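Local coordinates for SusD superfamily protein (Bacteroides fragilis, PDB 3L22) that probably binds glycans at the outer-membrane surface for uptake, as other SusD-like proteins do, at residues E345-R356 / I369-A380. Residues are numbered along the deposited sequence; the frame is centred on the assembly and turned at random.
Sequences EATAKSLLKQVR and IDNLSGDALKEA. With EDO (1,2-ethanediol), chain B; EDO (1,2-ethanediol), chain V.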
loop_
_atom_site.group_PDB
_atom_site.type_symbol
_atom_site.label_atom_id
_atom_site.label_comp_id
_atom_site.label_asym_id
_atom_site.label_seq_id
_atom_site.Cartn_x
_atom_site.Cartn_y
_atom_site.Cartn_z
ATOM N N GLU A 345 13.411 -15.838 -16.754
ATOM C CA GLU A 345 12.141 -16.565 -16.706
ATOM C C GLU A 345 12.132 -17.767 -15.762
ATOM O O GLU A 345 11.177 -17.935 -15.001
ATOM C CB GLU A 345 11.626 -16.929 -18.126
ATOM C CG GLU A 345 11.023 -15.644 -18.802
ATOM C CD GLU A 345 10.292 -15.882 -20.129
ATOM O OE1 GLU A 345 10.267 -17.025 -20.638
ATOM O OE2 GLU A 345 9.721 -14.896 -20.635
ATOM N N ALA A 346 13.198 -18.556 -15.768
ATOM C CA ALA A 346 13.314 -19.704 -14.866
ATOM C C ALA A 346 13.171 -19.275 -13.418
ATOM O O ALA A 346 12.459 -19.908 -12.645
ATOM C CB ALA A 346 14.702 -20.506 -15.093
ATOM N N THR A 347 13.812 -18.182 -13.050
ATOM C CA THR A 347 13.691 -17.668 -11.683
ATOM C C THR A 347 12.281 -17.156 -11.371
ATOM O O THR A 347 11.743 -17.387 -10.272
ATOM C CB THR A 347 14.739 -16.546 -11.457
ATOM O OG1 THR A 347 16.017 -17.105 -11.693
ATOM C CG2 THR A 347 14.680 -15.930 -10.063
ATOM N N ALA A 348 11.692 -16.447 -12.324
ATOM C CA ALA A 348 10.321 -15.917 -12.165
ATOM C C ALA A 348 9.352 -17.062 -11.892
ATOM O O ALA A 348 8.485 -16.960 -11.007
ATOM C CB ALA A 348 9.868 -15.116 -13.440
ATOM N N LYS A 349 9.513 -18.132 -12.659
ATOM C CA LYS A 349 8.671 -19.319 -12.517
ATOM C C LYS A 349 8.841 -19.971 -11.149
ATOM O O LYS A 349 7.849 -20.383 -10.534
ATOM C CB LYS A 349 8.963 -20.360 -13.598
ATOM C CG LYS A 349 8.595 -20.000 -15.046
ATOM C CD LYS A 349 9.287 -21.018 -15.986
ATOM C CE LYS A 349 8.751 -20.902 -17.305
ATOM N NZ LYS A 349 9.414 -21.700 -18.390
ATOM N N SER A 350 10.070 -20.065 -10.661
ATOM C CA SER A 350 10.294 -20.694 -9.351
ATOM C C SER A 350 9.684 -19.837 -8.230
ATOM O O SER A 350 9.081 -20.374 -7.296
ATOM C CB SER A 350 11.774 -20.991 -9.105
ATOM O OG SER A 350 12.460 -19.836 -8.676
ATOM N N LEU A 351 9.786 -18.510 -8.355
ATOM C CA LEU A 351 9.188 -17.585 -7.389
ATOM C C LEU A 351 7.645 -17.690 -7.406
ATOM O O LEU A 351 7.020 -17.807 -6.339
ATOM C CB LEU A 351 9.658 -16.145 -7.663
ATOM C CG LEU A 351 11.142 -15.834 -7.413
ATOM C CD1 LEU A 351 11.611 -14.515 -8.070
ATOM C CD2 LEU A 351 11.500 -15.858 -5.917
ATOM N N LEU A 352 7.043 -17.656 -8.606
ATOM C CA LEU A 352 5.581 -17.839 -8.776
ATOM C C LEU A 352 5.134 -19.150 -8.142
ATOM O O LEU A 352 4.155 -19.173 -7.391
ATOM C CB LEU A 352 5.144 -17.800 -10.254
ATOM C CG LEU A 352 3.660 -17.998 -10.586
ATOM C CD1 LEU A 352 2.791 -16.984 -9.775
ATOM C CD2 LEU A 352 3.379 -17.886 -12.089
ATOM N N LYS A 353 5.871 -20.229 -8.387
ATOM C CA LYS A 353 5.487 -21.523 -7.844
ATOM C C LYS A 353 5.476 -21.530 -6.307
ATOM O O LYS A 353 4.597 -22.160 -5.693
ATOM C CB LYS A 353 6.363 -22.641 -8.398
ATOM C CG LYS A 353 6.052 -22.978 -9.845
ATOM C CD LYS A 353 7.129 -23.806 -10.509
ATOM C CE LYS A 353 7.021 -25.292 -10.142
ATOM N NZ LYS A 353 7.664 -26.236 -11.131
ATOM N N GLN A 354 6.407 -20.830 -5.664
ATOM C CA GLN A 354 6.385 -20.796 -4.209
ATOM C C GLN A 354 5.080 -20.242 -3.677
ATOM O O GLN A 354 4.485 -20.811 -2.755
ATOM C CB GLN A 354 7.495 -19.927 -3.609
ATOM C CG GLN A 354 8.855 -20.476 -3.694
ATOM C CD GLN A 354 9.859 -19.604 -2.944
ATOM O OE1 GLN A 354 9.730 -19.376 -1.728
ATOM N NE2 GLN A 354 10.857 -19.115 -3.665
ATOM N N VAL A 355 4.641 -19.128 -4.247
ATOM C CA VAL A 355 3.445 -18.471 -3.737
ATOM C C VAL A 355 2.198 -19.274 -4.099
ATOM O O VAL A 355 1.389 -19.562 -3.212
ATOM C CB VAL A 355 3.337 -17.024 -4.206
ATOM C CG1 VAL A 355 1.988 -16.392 -3.762
ATOM C CG2 VAL A 355 4.560 -16.205 -3.668
ATOM N N ARG A 356 2.057 -19.656 -5.370
ATOM C CA ARG A 356 0.847 -20.369 -5.782
ATOM C C ARG A 356 0.753 -21.725 -5.087
ATOM O O ARG A 356 -0.323 -22.127 -4.653
ATOM C CB ARG A 356 0.794 -20.540 -7.303
ATOM C CG ARG A 356 -0.474 -21.229 -7.839
ATOM C CD ARG A 356 -0.563 -21.205 -9.365
ATOM N NE ARG A 356 -1.776 -21.869 -9.849
ATOM C CZ ARG A 356 -2.983 -21.305 -9.933
ATOM N NH1 ARG A 356 -3.185 -20.039 -9.619
ATOM N NH2 ARG A 356 -4.014 -22.016 -10.365
ATOM N N ILE A 369 2.925 -24.075 -14.739
ATOM C CA ILE A 369 3.867 -22.954 -14.590
ATOM C C ILE A 369 5.166 -23.183 -15.339
ATOM O O ILE A 369 5.685 -22.273 -15.999
ATOM C CB ILE A 369 4.161 -22.625 -13.108
ATOM C CG1 ILE A 369 2.896 -22.017 -12.466
ATOM C CG2 ILE A 369 5.358 -21.620 -13.017
ATOM C CD1 ILE A 369 3.008 -21.705 -10.996
ATOM N N ASP A 370 5.659 -24.414 -15.299
ATOM C CA ASP A 370 6.867 -24.759 -16.020
ATOM C C ASP A 370 6.814 -24.509 -17.513
ATOM O O ASP A 370 7.858 -24.298 -18.094
ATOM C CB ASP A 370 7.291 -26.216 -15.727
ATOM C CG ASP A 370 7.738 -26.402 -14.263
ATOM O OD1 ASP A 370 8.347 -25.475 -13.671
ATOM O OD2 ASP A 370 7.430 -27.454 -13.671
ATOM N N ASN A 371 5.621 -24.477 -18.117
ATOM C CA ASN A 371 5.505 -24.213 -19.540
ATOM C C ASN A 371 5.183 -22.758 -19.870
ATOM O O ASN A 371 5.079 -22.414 -20.994
ATOM C CB ASN A 371 4.455 -25.171 -20.163
ATOM C CG ASN A 371 4.950 -26.604 -20.233
ATOM O OD1 ASN A 371 6.135 -26.850 -20.089
ATOM N ND2 ASN A 371 4.051 -27.550 -20.502
ATOM N N LEU A 372 5.039 -21.897 -18.895
ATOM C CA LEU A 372 4.818 -20.470 -19.182
ATOM C C LEU A 372 6.057 -19.753 -19.743
ATOM O O LEU A 372 7.175 -20.036 -19.338
ATOM C CB LEU A 372 4.401 -19.752 -17.912
ATOM C CG LEU A 372 3.074 -20.163 -17.271
ATOM C CD1 LEU A 372 2.933 -19.488 -15.899
ATOM C CD2 LEU A 372 1.923 -19.814 -18.211
ATOM N N SER A 373 5.842 -18.774 -20.611
ATOM C CA SER A 373 6.898 -17.857 -20.992
ATOM C C SER A 373 6.262 -16.561 -21.472
ATOM O O SER A 373 5.045 -16.495 -21.649
ATOM C CB SER A 373 7.809 -18.474 -22.061
ATOM O OG SER A 373 7.096 -18.594 -23.242
ATOM N N GLY A 374 7.097 -15.541 -21.670
ATOM C CA GLY A 374 6.685 -14.243 -22.171
ATOM C C GLY A 374 5.419 -13.697 -21.534
ATOM O O GLY A 374 5.277 -13.647 -20.293
ATOM N N ASP A 375 4.457 -13.341 -22.386
ATOM C CA ASP A 375 3.210 -12.729 -21.922
ATOM C C ASP A 375 2.366 -13.608 -21.029
ATOM O O ASP A 375 1.732 -13.090 -20.101
ATOM C CB ASP A 375 2.350 -12.274 -23.111
ATOM C CG ASP A 375 2.928 -11.051 -23.822
ATOM O OD1 ASP A 375 3.804 -10.371 -23.245
ATOM O OD2 ASP A 375 2.483 -10.766 -24.962
ATOM N N ALA A 376 2.318 -14.903 -21.311
ATOM C CA ALA A 376 1.575 -15.826 -20.478
ATOM C C ALA A 376 2.127 -15.892 -19.077
ATOM O O ALA A 376 1.350 -15.963 -18.101
ATOM C CB ALA A 376 1.520 -17.241 -21.093
ATOM N N LEU A 377 3.455 -15.850 -18.978
ATOM C CA LEU A 377 4.133 -15.849 -17.678
ATOM C C LEU A 377 3.832 -14.563 -16.920
ATOM O O LEU A 377 3.486 -14.603 -15.755
ATOM C CB LEU A 377 5.654 -16.033 -17.820
ATOM C CG LEU A 377 6.517 -15.956 -16.542
ATOM C CD1 LEU A 377 6.008 -16.959 -15.473
ATOM C CD2 LEU A 377 8.013 -16.218 -16.888
ATOM N N LYS A 378 3.982 -13.426 -17.563
ATOM C CA LYS A 378 3.654 -12.165 -16.895
ATOM C C LYS A 378 2.208 -12.135 -16.420
ATOM O O LYS A 378 1.917 -11.740 -15.275
ATOM C CB LYS A 378 3.924 -10.980 -17.803
ATOM C CG LYS A 378 5.430 -10.740 -18.034
ATOM C CD LYS A 378 5.700 -9.501 -18.841
ATOM C CE LYS A 378 7.200 -9.272 -19.109
ATOM N NZ LYS A 378 7.770 -10.366 -19.927
ATOM N N GLU A 379 1.295 -12.569 -17.273
ATOM C CA GLU A 379 -0.111 -12.577 -16.897
ATOM C C GLU A 379 -0.381 -13.505 -15.709
ATOM O O GLU A 379 -1.174 -13.172 -14.847
ATOM C CB GLU A 379 -0.963 -12.985 -18.079
ATOM C CG GLU A 379 -2.457 -12.960 -17.786
ATOM C CD GLU A 379 -3.346 -12.816 -19.066
ATOM O OE1 GLU A 379 -2.950 -12.042 -20.013
ATOM O OE2 GLU A 379 -4.418 -13.511 -19.095
ATOM N N ALA A 380 0.293 -14.656 -15.655
ATOM C CA ALA A 380 0.133 -15.549 -14.505
ATOM C C ALA A 380 0.624 -14.884 -13.218
ATOM O O ALA A 380 0.045 -15.074 -12.160
ATOM C CB ALA A 380 0.883 -16.883 -14.732
HETATM C C1 EDO B . 4.000 -18.747 -23.494
HETATM O O1 EDO B . 3.210 -19.339 -22.411
HETATM C C2 EDO B . 3.595 -17.531 -24.354
HETATM O O2 EDO B . 3.112 -16.261 -23.831
HETATM C C1 EDO V . 14.441 -16.611 -20.826
HETATM O O1 EDO V . 14.480 -15.977 -19.552
HETATM C C2 EDO V . 14.219 -15.541 -21.900
HETATM O O2 EDO V . 14.802 -14.277 -21.520
HETATM O O HOH W 1 7.812 -12.949 -19.159
#
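Glu-345, in the first turn of helix 345-359, reaches across to the start of helix 374-388, where its OE2 accepts a hydrogen bond from Gly-374 N at 2.9 Å. The N-H arrives from above the carboxylate plane, and the bond is bent (146°). A water that accepts from Lys-378 NZ sits within reach of the same OE2 and of Gly-374 O, while Glu-345 CG lies 3.6 Å from Leu-377 CD2. Leu-377 is a knob in the hole formed by Glu-345, Ala-348, Lys-349 and Leu-352.

Lys-349 runs out extended, its aliphatic part crossing Leu-377 at about a right angle, and its NZ donates a hydrogen bond to Asp-370 O (3.0 Å) from well above the carbonyl plane. One turn on, Leu-352 has CG anti to its backbone N (chi1 179°), which directs the branch into the interface: Leu-352 CG packs 3.8 Å from Ile-369 CD1, and CD2 touches the methyls of Ala-380 and Leu-372. Lys-353 slides antiparallel past Ile-369. In the conformer given, Lys-353 NZ forms a salt bridge to Asp-370 OD1 (2.7 Å, syn side), with a weak second bond to OD2. Arg-356 CD touches Ile-369 CD1, while its guanidinium turns elsewhere, to salt bridges with Asp-365 and Glu-384.

Segments 345-356 and 374-380 run in the same general direction, 30° apart, within the helical part of the SusD fold. Leu-352, Leu-377, Ile-369 and Leu-372 form a buried apolar seam, edged by lysine and glutamate bonds that tie down both the 3-10 turn and the second helix's start, where the carboxylate would probably be stabilised by the helix dipole.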